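PDB 1XI1: DNA polymerase from Bacillus phage phi29, which replicates the viral genome by protein-primed, highly processive and faithful strand-displacement DNA synthesis, and proofreads its product with a 3'-5' exonuclease. Local coordinates for residues G28-E33 / Y165-I170; I70-E75 / P404-N409; F292-G297 / Y315-G320; I299-I304 / E338-Y343. The protein carries 2 engineered substitutions. One frame throughout, in Å; residues are numbered along the deposited sequence.

Contact 1: G28-E33 / Y165-I170; sequences GYMNIE and YIKNDI. With MG (magnesium ion), chain E.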
# COMPACT_ATOMS: atom_id res chain seq x y z
N GLY C 28 8.75 -25.24 7.64
CA GLY C 28 10.05 -24.87 8.14
C GLY C 28 10.00 -23.62 8.99
O GLY C 28 9.26 -22.69 8.68
N TYR C 29 10.76 -23.63 10.08
CA TYR C 29 10.86 -22.47 10.96
C TYR C 29 12.35 -22.27 11.30
O TYR C 29 13.08 -23.25 11.48
CB TYR C 29 9.99 -22.62 12.24
CG TYR C 29 10.44 -23.71 13.21
CD1 TYR C 29 11.63 -23.57 13.94
CD2 TYR C 29 9.71 -24.88 13.37
CE1 TYR C 29 12.08 -24.58 14.79
CE2 TYR C 29 10.14 -25.89 14.22
CZ TYR C 29 11.33 -25.74 14.92
OH TYR C 29 11.74 -26.76 15.75
N MET C 30 12.78 -21.01 11.39
CA MET C 30 14.17 -20.68 11.73
C MET C 30 14.16 -19.55 12.74
O MET C 30 13.32 -18.64 12.66
CB MET C 30 14.95 -20.22 10.49
CG MET C 30 16.42 -19.86 10.77
SD MET C 30 17.31 -19.31 9.27
CE MET C 30 17.39 -20.81 8.32
N ASN C 31 15.10 -19.60 13.69
CA ASN C 31 15.19 -18.58 14.72
C ASN C 31 15.82 -17.30 14.19
O ASN C 31 17.03 -17.20 14.07
CB ASN C 31 15.99 -19.12 15.92
CG ASN C 31 15.89 -18.22 17.14
OD1 ASN C 31 15.93 -18.70 18.28
ND2 ASN C 31 15.78 -16.91 16.92
N ILE C 32 14.96 -16.33 13.88
CA ILE C 32 15.38 -15.03 13.36
C ILE C 32 16.67 -14.50 13.98
O ILE C 32 17.49 -13.88 13.31
CB ILE C 32 14.24 -13.98 13.55
CG1 ILE C 32 13.05 -14.36 12.65
CG2 ILE C 32 14.71 -12.58 13.20
CD1 ILE C 32 11.83 -13.47 12.80
N GLU C 33 16.85 -14.74 15.27
CA GLU C 33 18.04 -14.26 15.94
C GLU C 33 19.20 -15.24 15.85
O GLU C 33 20.36 -14.84 15.72
CB GLU C 33 17.70 -13.94 17.39
CG GLU C 33 16.89 -12.66 17.52
CD GLU C 33 16.43 -12.38 18.94
OE1 GLU C 33 15.73 -13.25 19.51
OE2 GLU C 33 16.76 -11.30 19.47
N TYR C 165 15.62 -25.26 -0.67
CA TYR C 165 14.82 -24.13 -1.11
C TYR C 165 13.97 -23.60 0.03
O TYR C 165 13.78 -22.39 0.16
CB TYR C 165 13.96 -24.52 -2.29
CG TYR C 165 14.75 -24.50 -3.58
CD1 TYR C 165 15.08 -25.68 -4.24
CD2 TYR C 165 15.19 -23.29 -4.12
CE1 TYR C 165 15.84 -25.65 -5.42
CE2 TYR C 165 15.95 -23.25 -5.29
CZ TYR C 165 16.27 -24.44 -5.93
OH TYR C 165 17.00 -24.43 -7.09
N ILE C 166 13.48 -24.50 0.86
CA ILE C 166 12.68 -24.11 2.01
C ILE C 166 13.56 -23.38 3.01
O ILE C 166 13.19 -22.32 3.51
CB ILE C 166 12.03 -25.33 2.68
CG1 ILE C 166 11.03 -25.98 1.73
CG2 ILE C 166 11.31 -24.90 3.96
CD1 ILE C 166 10.49 -27.32 2.24
N LYS C 167 14.73 -23.95 3.30
CA LYS C 167 15.66 -23.33 4.23
C LYS C 167 16.05 -21.94 3.73
O LYS C 167 16.11 -20.99 4.50
CB LYS C 167 16.93 -24.18 4.39
CG LYS C 167 17.94 -23.57 5.36
CD LYS C 167 19.16 -24.47 5.53
CE LYS C 167 20.24 -23.79 6.36
NZ LYS C 167 21.45 -24.64 6.52
N ASN C 168 16.32 -21.83 2.43
CA ASN C 168 16.71 -20.54 1.85
C ASN C 168 15.57 -19.52 1.99
O ASN C 168 15.80 -18.41 2.47
CB ASN C 168 17.08 -20.71 0.37
CG ASN C 168 17.72 -19.45 -0.22
OD1 ASN C 168 17.52 -19.13 -1.40
ND2 ASN C 168 18.51 -18.74 0.59
N ASP C 169 14.36 -19.89 1.57
CA ASP C 169 13.23 -18.97 1.65
C ASP C 169 13.02 -18.43 3.06
O ASP C 169 12.85 -17.23 3.24
CB ASP C 169 11.93 -19.63 1.18
CG ASP C 169 11.83 -19.71 -0.34
OD1 ASP C 169 12.30 -18.77 -1.03
OD2 ASP C 169 11.26 -20.70 -0.83
N ILE C 170 13.04 -19.30 4.06
CA ILE C 170 12.83 -18.83 5.41
C ILE C 170 14.05 -18.11 5.94
O ILE C 170 13.94 -17.32 6.87
CB ILE C 170 12.48 -19.97 6.37
CG1 ILE C 170 13.60 -21.02 6.37
CG2 ILE C 170 11.15 -20.58 6.00
CD1 ILE C 170 13.38 -22.17 7.34
MG MG E . 10.68 -21.95 -2.80
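Ile170 lies over one face of the flat peptide group that joins Gly28 to Tyr29. Its CD1 stands almost straight above the carbonyl carbon, 4.0 Å from Gly28 C, while CG2 covers the oxygen end of the same face, 3.9 Å from Gly28 O. Tyr29 directs its side chain away from the helix, where its ring stacks with Trp50 and meets the ring of Tyr9 nearly at a right angle. The third flat group, the carboxylate of Asp169, works on another side of the helix: OD2 binds the magnesium ion at 2.4 Å, and OD1 forms a salt bridge with Lys131.

In Ile170, CG1 is lodged between the backbone N and the carbonyl carbon (chi1 58°), and this torsion brings CD1 up to the strand. The same methyl packs against Met30 CB at 4.0 Å. Beyond that point the methionine runs extended until it bends at chi3, which lays CE against Lys167, 4.0 Å from Lys167 O and 4.1 Å from Lys167 CG. Gly28, with no side chain between strand and helix, has its CA 4.4 Å from Ile166 CG2. Gly28 and Met30 are hydrogen-bonded through their backbones to Ala12 and Ser10 of strand 8-15.

Strand 28-31 and helix 165-170 cross at -46°, their axes 8.4 Å apart. A helix that packs on a mixed sheet through aliphatic groups and offers an aspartate to the metal site is characteristic of the DnaQ-like 3'-5' exonuclease fold; Tyr165 and Asp169 have the spacing of its Exo III motif.

Contact 2: I70-E75 / P404-N409; sequences IINWLE and PYLKEN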
# COMPACT_ATOMS: atom_id res chain seq x y z
N ILE C 70 -3.45 -22.95 8.89
CA ILE C 70 -3.33 -22.93 10.35
C ILE C 70 -4.68 -22.91 11.07
O ILE C 70 -4.88 -23.67 12.01
CB ILE C 70 -2.48 -21.72 10.82
CG1 ILE C 70 -1.02 -21.93 10.38
CG2 ILE C 70 -2.56 -21.58 12.34
CD1 ILE C 70 -0.09 -20.78 10.74
N ILE C 71 -5.59 -22.03 10.65
CA ILE C 71 -6.92 -21.95 11.28
C ILE C 71 -7.66 -23.26 11.05
O ILE C 71 -8.35 -23.76 11.93
CB ILE C 71 -7.77 -20.79 10.68
CG1 ILE C 71 -7.05 -19.45 10.84
CG2 ILE C 71 -9.12 -20.74 11.36
CD1 ILE C 71 -6.59 -19.15 12.23
N ASN C 72 -7.51 -23.82 9.85
CA ASN C 72 -8.15 -25.08 9.48
C ASN C 72 -7.78 -26.16 10.48
O ASN C 72 -8.61 -27.02 10.80
CB ASN C 72 -7.67 -25.55 8.09
CG ASN C 72 -8.63 -25.19 6.98
OD1 ASN C 72 -9.64 -25.86 6.79
ND2 ASN C 72 -8.33 -24.14 6.26
N TRP C 73 -6.52 -26.14 10.93
CA TRP C 73 -5.99 -27.12 11.88
C TRP C 73 -6.53 -26.85 13.29
O TRP C 73 -6.98 -27.77 13.97
CB TRP C 73 -4.45 -27.07 11.91
CG TRP C 73 -3.82 -28.15 12.73
CD1 TRP C 73 -3.44 -29.39 12.29
CD2 TRP C 73 -3.59 -28.14 14.15
NE1 TRP C 73 -3.01 -30.16 13.35
CE2 TRP C 73 -3.10 -29.42 14.50
CE3 TRP C 73 -3.77 -27.19 15.15
CZ2 TRP C 73 -2.78 -29.76 15.81
CZ3 TRP C 73 -3.45 -27.53 16.46
CH2 TRP C 73 -2.96 -28.80 16.78
N LEU C 74 -6.45 -25.59 13.71
CA LEU C 74 -6.91 -25.20 15.04
C LEU C 74 -8.37 -25.58 15.26
O LEU C 74 -8.71 -26.15 16.29
CB LEU C 74 -6.73 -23.69 15.25
CG LEU C 74 -5.32 -23.10 15.39
CD1 LEU C 74 -5.39 -21.58 15.41
CD2 LEU C 74 -4.68 -23.62 16.66
N GLU C 75 -9.21 -25.26 14.28
CA GLU C 75 -10.64 -25.54 14.36
C GLU C 75 -10.97 -27.01 14.49
O GLU C 75 -11.99 -27.38 15.08
CB GLU C 75 -11.37 -24.97 13.14
CG GLU C 75 -11.61 -23.45 13.14
CD GLU C 75 -12.76 -23.02 14.04
OE1 GLU C 75 -13.73 -23.80 14.16
OE2 GLU C 75 -12.71 -21.91 14.62
N PRO C 404 -13.28 -15.82 11.10
CA PRO C 404 -13.32 -17.16 10.51
C PRO C 404 -14.08 -18.19 11.34
O PRO C 404 -14.34 -18.01 12.53
CB PRO C 404 -11.83 -17.50 10.39
CG PRO C 404 -11.28 -16.92 11.64
CD PRO C 404 -11.94 -15.54 11.65
N TYR C 405 -14.44 -19.28 10.68
CA TYR C 405 -15.13 -20.41 11.29
C TYR C 405 -14.97 -21.55 10.30
O TYR C 405 -14.73 -21.34 9.11
CB TYR C 405 -16.61 -20.09 11.54
CG TYR C 405 -17.47 -19.95 10.31
CD1 TYR C 405 -18.07 -21.06 9.71
CD2 TYR C 405 -17.69 -18.70 9.73
CE1 TYR C 405 -18.86 -20.93 8.58
CE2 TYR C 405 -18.48 -18.56 8.59
CZ TYR C 405 -19.06 -19.68 8.02
OH TYR C 405 -19.82 -19.56 6.87
N LEU C 406 -15.08 -22.78 10.79
CA LEU C 406 -14.94 -23.95 9.93
C LEU C 406 -16.31 -24.40 9.46
O LEU C 406 -17.25 -24.53 10.26
CB LEU C 406 -14.23 -25.09 10.69
CG LEU C 406 -14.09 -26.44 9.96
CD1 LEU C 406 -13.27 -26.31 8.64
CD2 LEU C 406 -13.43 -27.42 10.90
N LYS C 407 -16.44 -24.62 8.15
CA LYS C 407 -17.70 -25.06 7.57
C LYS C 407 -17.80 -26.57 7.66
O LYS C 407 -16.84 -27.26 8.01
CB LYS C 407 -17.81 -24.60 6.11
CG LYS C 407 -17.83 -23.08 5.95
CD LYS C 407 -18.32 -22.65 4.58
CE LYS C 407 -17.34 -23.04 3.49
NZ LYS C 407 -17.89 -22.69 2.16
N GLU C 408 -18.97 -27.10 7.34
CA GLU C 408 -19.17 -28.54 7.43
C GLU C 408 -18.40 -29.30 6.35
O GLU C 408 -18.09 -30.48 6.51
CB GLU C 408 -20.66 -28.87 7.32
CG GLU C 408 -21.00 -30.26 7.80
CD GLU C 408 -22.39 -30.67 7.39
OE1 GLU C 408 -22.57 -30.98 6.19
OE2 GLU C 408 -23.30 -30.67 8.26
N ASN C 409 -18.11 -28.63 5.24
CA ASN C 409 -17.37 -29.28 4.17
C ASN C 409 -15.86 -29.26 4.44
O ASN C 409 -15.08 -29.68 3.58
CB ASN C 409 -17.64 -28.60 2.83
CG ASN C 409 -17.01 -27.21 2.74
OD1 ASN C 409 -16.82 -26.68 1.65
ND2 ASN C 409 -16.70 -26.62 3.89
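The TPR2 hairpin, an insertion of the polymerization region, rests here on helix 63-76 of the exonuclease region, with Leu406 and Glu75 carrying most of the contact. Strand 404-406 passes helix 70-75 at -55°, the local axes 8.5 Å apart, and the backbones come nearest at this pair, where Glu75 CA and Leu406 CA are 6.4 Å apart.

The two side chains slide past each other in opposite directions. Glu75 sets CG anti to its carbonyl carbon and then bends at chi2 (-77°), which lays CB, CG and OE1 against Leu406 CB. Its CB lies 3.8 Å from Leu406 CB and 3.9 Å from Leu406 CD2; OE1 passes 3.7 Å from Leu406 CB. Methylenes and one carboxylate oxygen thus both lie on the leucine, while the other oxygen, OE2, is hydrogen-bonded to the hydroxyl of Tyr90.

Leu406 CD1 reaches one turn back along the helix, to 4.1 Å from Asn72 OD1, and the two side chains meet at about a right angle. The amide is held from its other end, since ND2 is hydrogen-bonded to Ala68 O. Farther back still, Ile71 CG2 packs on Pro404 CB at 4.3 Å. Tyr90 also touches Ile71 and Pro404, so strand 89-94 completes the apolar end of the interface.

Tyr405, between the two inward residues, turns its side chain away and makes a cation-pi contact with Arg415 of the partner strand. The hairpin's packing on the exonuclease region is consistent with the part TPR2 is thought to play in this polymerase's processivity and strand displacement; TPR2 itself is an insertion characteristic of protein-primed B-family polymerases.

Contact 3: F292-G297 / Y315-G320; sequences FELKEG and YLKSSG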
# COMPACT_ATOMS: atom_id res chain seq x y z
N PHE C 292 -22.02 23.46 -9.34
CA PHE C 292 -20.81 23.81 -10.07
C PHE C 292 -20.74 23.29 -11.49
O PHE C 292 -21.40 22.32 -11.85
CB PHE C 292 -19.61 23.32 -9.26
CG PHE C 292 -19.71 21.87 -8.86
CD1 PHE C 292 -19.31 20.86 -9.74
CD2 PHE C 292 -20.22 21.52 -7.61
CE1 PHE C 292 -19.43 19.52 -9.38
CE2 PHE C 292 -20.35 20.17 -7.24
CZ PHE C 292 -19.95 19.17 -8.14
N GLU C 293 -19.92 23.93 -12.30
CA GLU C 293 -19.73 23.54 -13.69
C GLU C 293 -18.25 23.68 -14.00
O GLU C 293 -17.69 24.77 -13.88
CB GLU C 293 -20.51 24.47 -14.61
CG GLU C 293 -22.01 24.28 -14.57
CD GLU C 293 -22.41 22.90 -14.99
OE1 GLU C 293 -21.66 22.28 -15.78
OE2 GLU C 293 -23.48 22.43 -14.54
N LEU C 294 -17.61 22.58 -14.37
CA LEU C 294 -16.20 22.65 -14.69
C LEU C 294 -16.03 23.75 -15.75
O LEU C 294 -16.86 23.87 -16.65
CB LEU C 294 -15.73 21.30 -15.24
CG LEU C 294 -14.24 21.16 -15.56
CD1 LEU C 294 -13.44 21.33 -14.29
CD2 LEU C 294 -13.98 19.79 -16.19
N LYS C 295 -15.00 24.57 -15.60
CA LYS C 295 -14.76 25.64 -16.56
C LYS C 295 -14.12 25.05 -17.81
O LYS C 295 -13.46 24.01 -17.77
CB LYS C 295 -13.84 26.70 -15.96
CG LYS C 295 -14.47 27.62 -14.92
CD LYS C 295 -13.42 28.57 -14.34
CE LYS C 295 -14.04 29.59 -13.37
NZ LYS C 295 -13.00 30.40 -12.64
N GLU C 296 -14.31 25.74 -18.92
CA GLU C 296 -13.77 25.31 -20.19
C GLU C 296 -12.25 25.40 -20.18
O GLU C 296 -11.69 26.46 -19.89
CB GLU C 296 -14.34 26.19 -21.29
CG GLU C 296 -13.98 25.77 -22.68
CD GLU C 296 -14.14 26.90 -23.67
OE1 GLU C 296 -13.33 27.86 -23.61
OE2 GLU C 296 -15.08 26.84 -24.49
N GLY C 297 -11.59 24.29 -20.50
CA GLY C 297 -10.14 24.29 -20.53
C GLY C 297 -9.50 23.99 -19.19
O GLY C 297 -8.34 24.31 -18.97
N TYR C 315 -14.39 11.80 -11.59
CA TYR C 315 -14.37 13.25 -11.42
C TYR C 315 -15.57 13.95 -12.05
O TYR C 315 -15.78 13.90 -13.27
CB TYR C 315 -13.06 13.83 -11.96
CG TYR C 315 -11.84 13.35 -11.21
CD1 TYR C 315 -11.23 12.14 -11.53
CD2 TYR C 315 -11.34 14.08 -10.14
CE1 TYR C 315 -10.13 11.67 -10.81
CE2 TYR C 315 -10.25 13.62 -9.41
CZ TYR C 315 -9.65 12.41 -9.74
OH TYR C 315 -8.58 11.94 -9.01
N LEU C 316 -16.35 14.62 -11.21
CA LEU C 316 -17.54 15.35 -11.64
C LEU C 316 -17.17 16.60 -12.43
O LEU C 316 -16.18 17.26 -12.13
CB LEU C 316 -18.38 15.74 -10.42
CG LEU C 316 -18.61 14.58 -9.45
CD1 LEU C 316 -19.27 15.09 -8.18
CD2 LEU C 316 -19.46 13.52 -10.12
N LYS C 317 -17.97 16.90 -13.44
CA LYS C 317 -17.73 18.08 -14.26
C LYS C 317 -18.85 19.08 -13.99
O LYS C 317 -18.76 20.25 -14.35
CB LYS C 317 -17.66 17.67 -15.73
CG LYS C 317 -16.62 16.57 -15.95
CD LYS C 317 -16.23 16.36 -17.41
CE LYS C 317 -15.17 15.26 -17.52
NZ LYS C 317 -14.52 15.16 -18.86
N SER C 318 -19.90 18.60 -13.33
CA SER C 318 -21.04 19.44 -12.97
C SER C 318 -21.91 18.75 -11.93
O SER C 318 -21.91 17.52 -11.80
CB SER C 318 -21.88 19.78 -14.21
OG SER C 318 -22.82 18.76 -14.48
N SER C 319 -22.64 19.55 -11.16
CA SER C 319 -23.53 19.01 -10.15
C SER C 319 -24.80 18.61 -10.88
O SER C 319 -25.58 17.79 -10.40
CB SER C 319 -23.83 20.06 -9.08
OG SER C 319 -24.30 21.26 -9.67
N GLY C 320 -24.99 19.20 -12.06
CA GLY C 320 -26.15 18.91 -12.88
C GLY C 320 -27.51 18.96 -12.20
O GLY C 320 -28.13 17.93 -11.96
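Phe292 O is approached by two donors of unequal strength: the amide of Ser319 gives a true hydrogen bond, N to O 3.1 Å, and Ser318 CA adds a CA-H...O contact, also 3.1 Å. The N-H...O angle is 150°, and the CA-H...O contact is more bent. Two residues farther on, Leu294 N gives a much straighter bond (173°) to Lys317 O, 2.6 Å away. This pair of bonds flanks Glu293 and Ser318, whose backbones form a single bridge at the end of strand 283-294.

Ser319 meets Phe292 at both backbone and ring. Its OG, set between the backbone N and carbonyl carbon by chi1 of 53°, accepts a bond from Phe292 N at 3.2 Å. Its CB meanwhile sits over the face of the phenyl ring, 4.1 Å from the centroid, in a CH-pi contact. At the ring edge, Leu316 CB comes to 4.1 Å from Phe292 CE1, and the ring of Tyr340 meets this phenyl nearly perpendicularly.

Leu294 CB and Lys317 CB touch at 4.1 Å, after which the extended lysine departs for a salt bridge with Asp235. Two of the three hydrogen bonds join backbone to backbone and the third uses a serine hydroxyl, so the pairing depends little on side-chain identity, while the buried phenyl packs under Ser319.

Contact 4: I299-I304 / E338-Y343; sequences IPTIQI and EHYDLY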
# COMPACT_ATOMS: atom_id res chain seq x y z
N ILE C 299 -9.05 21.01 -15.88
CA ILE C 299 -9.15 19.63 -15.47
C ILE C 299 -10.15 19.47 -14.31
O ILE C 299 -10.26 20.33 -13.42
CB ILE C 299 -7.75 19.14 -14.93
CG1 ILE C 299 -6.65 19.44 -15.95
CG2 ILE C 299 -7.76 17.67 -14.57
CD1 ILE C 299 -5.23 19.20 -15.39
N PRO C 300 -10.89 18.39 -14.37
CA PRO C 300 -11.77 18.10 -13.23
C PRO C 300 -10.96 18.03 -11.89
O PRO C 300 -9.78 17.64 -11.89
CB PRO C 300 -12.48 16.81 -13.65
CG PRO C 300 -12.29 16.76 -15.13
CD PRO C 300 -10.90 17.25 -15.40
N THR C 301 -11.57 18.38 -10.78
CA THR C 301 -10.89 18.41 -9.52
C THR C 301 -11.71 17.76 -8.41
O THR C 301 -11.19 17.11 -7.51
CB THR C 301 -10.58 19.85 -9.15
OG1 THR C 301 -9.29 20.21 -9.65
CG2 THR C 301 -10.61 20.02 -7.63
N ILE C 302 -13.02 17.95 -8.51
CA ILE C 302 -13.95 17.41 -7.54
C ILE C 302 -14.13 15.93 -7.81
O ILE C 302 -14.72 15.54 -8.82
CB ILE C 302 -15.31 18.09 -7.65
CG1 ILE C 302 -15.16 19.59 -7.43
CG2 ILE C 302 -16.27 17.47 -6.65
CD1 ILE C 302 -16.43 20.38 -7.67
N GLN C 303 -13.62 15.11 -6.91
CA GLN C 303 -13.72 13.68 -7.13
C GLN C 303 -14.59 12.98 -6.13
O GLN C 303 -14.95 13.52 -5.08
CB GLN C 303 -12.34 13.05 -7.13
CG GLN C 303 -12.09 11.96 -6.10
CD GLN C 303 -10.68 11.41 -6.18
OE1 GLN C 303 -9.82 11.95 -6.86
NE2 GLN C 303 -10.23 10.31 -5.55
N ILE C 304 -14.89 11.77 -6.49
CA ILE C 304 -15.63 10.82 -5.72
C ILE C 304 -14.83 9.54 -5.95
O ILE C 304 -14.53 9.21 -7.09
CB ILE C 304 -17.09 10.67 -6.17
CG1 ILE C 304 -17.79 12.02 -6.04
CG2 ILE C 304 -17.82 9.62 -5.34
CD1 ILE C 304 -19.12 12.10 -6.74
N GLU C 338 -10.95 27.83 -8.95
CA GLU C 338 -10.30 28.20 -10.20
C GLU C 338 -10.76 27.35 -11.38
O GLU C 338 -11.02 27.88 -12.45
CB GLU C 338 -8.78 28.10 -10.08
CG GLU C 338 -8.09 28.13 -11.43
CD GLU C 338 -6.60 27.93 -11.34
OE1 GLU C 338 -6.17 26.93 -10.72
OE2 GLU C 338 -5.86 28.76 -11.90
N HIS C 339 -10.86 26.04 -11.16
CA HIS C 339 -11.25 25.10 -12.21
C HIS C 339 -12.75 25.04 -12.50
O HIS C 339 -13.15 24.59 -13.58
CB HIS C 339 -10.76 23.68 -11.89
CG HIS C 339 -9.27 23.50 -12.04
ND1 HIS C 339 -8.71 22.34 -12.55
CD2 HIS C 339 -8.23 24.29 -11.68
CE1 HIS C 339 -7.39 22.43 -12.49
NE2 HIS C 339 -7.07 23.60 -11.96
N TYR C 340 -13.58 25.49 -11.54
CA TYR C 340 -15.03 25.43 -11.77
C TYR C 340 -15.71 26.79 -11.64
O TYR C 340 -15.11 27.78 -11.23
CB TYR C 340 -15.75 24.52 -10.80
CG TYR C 340 -15.36 23.07 -10.76
CD1 TYR C 340 -14.09 22.70 -10.37
CD2 TYR C 340 -16.28 22.08 -11.09
CE1 TYR C 340 -13.74 21.37 -10.29
CE2 TYR C 340 -15.92 20.74 -11.03
CZ TYR C 340 -14.65 20.40 -10.61
OH TYR C 340 -14.30 19.08 -10.49
N ASP C 341 -16.98 26.80 -12.02
CA ASP C 341 -17.84 27.93 -11.88
C ASP C 341 -18.77 27.52 -10.75
O ASP C 341 -19.51 26.52 -10.87
CB ASP C 341 -18.64 28.21 -13.16
CG ASP C 341 -17.89 29.07 -14.15
OD1 ASP C 341 -17.23 30.05 -13.73
OD2 ASP C 341 -17.96 28.78 -15.37
N LEU C 342 -18.75 28.25 -9.65
CA LEU C 342 -19.57 27.91 -8.49
C LEU C 342 -20.85 28.70 -8.45
O LEU C 342 -20.84 29.93 -8.68
CB LEU C 342 -18.75 28.08 -7.21
CG LEU C 342 -17.46 27.25 -7.17
CD1 LEU C 342 -16.51 27.75 -6.09
CD2 LEU C 342 -17.78 25.78 -6.97
N TYR C 343 -21.96 28.03 -8.17
CA TYR C 343 -23.23 28.72 -8.13
C TYR C 343 -23.94 28.63 -6.77
O TYR C 343 -23.97 27.57 -6.15
CB TYR C 343 -24.14 28.18 -9.23
CG TYR C 343 -23.67 28.57 -10.61
CD1 TYR C 343 -23.19 27.62 -11.52
CD2 TYR C 343 -23.67 29.91 -11.00
CE1 TYR C 343 -22.72 28.00 -12.79
CE2 TYR C 343 -23.21 30.30 -12.25
CZ TYR C 343 -22.74 29.35 -13.14
OH TYR C 343 -22.28 29.76 -14.38
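Hydrogen bonds come first, and two aromatic side chains make them all with the backbone of 299-304. Tyr340 OH accepts from two consecutive amides, Thr301 N at 2.8 Å and Ile302 N at 2.6 Å, and is also bonded to Leu316 O. His339 ND1 donates to Ile299 O over 2.7 Å; the bond is nearly straight (173°), runs in the imidazole plane and meets a lone pair of the carbonyl.

Apolar contacts lie on one face and at an edge of the tyrosine ring. Ile302 CD1 stands over the face, 3.6 Å from the centroid, as a CH-pi contact shifted toward the rim. Thr301 CB lies at the edge, in the ring plane, 3.7 Å from Tyr340 CE1. Ile442 of helix 427-447 touches both Thr301 and His339.

The polar balance is uneven. Thr301 OG1 is buried without a partner, 3.6 Å from His339 ND1, whose hydrogen is already directed to Ile299 O. The phenol, by contrast, takes two N-H groups and can give its proton to Leu316 O, a pattern that probably favours the neutral hydroxyl and fixes the ring's position.

The four contacts fall into two distant groups. Contacts 1 and 2 both involve the exonuclease region, their centres about 26 Å apart and not touching; contact 1 carries the magnesium ion, whereas contact 2 joins that region to TPR2. Their nearest atoms are about 5 and 12 Å from the bound nucleic acid. Contacts 3 and 4 form one unit in the polymerization region, with centres about 5 Å apart and segments that alternate along the chain. Lys295 N lies 2.7 Å from His339 O, probably hydrogen-bonded. The centres of contacts 3 and 4 lie about 57 and 54 Å from that of contact 1, across the chain's centre, and their nearest atoms are about 22 Å from the nucleic acid.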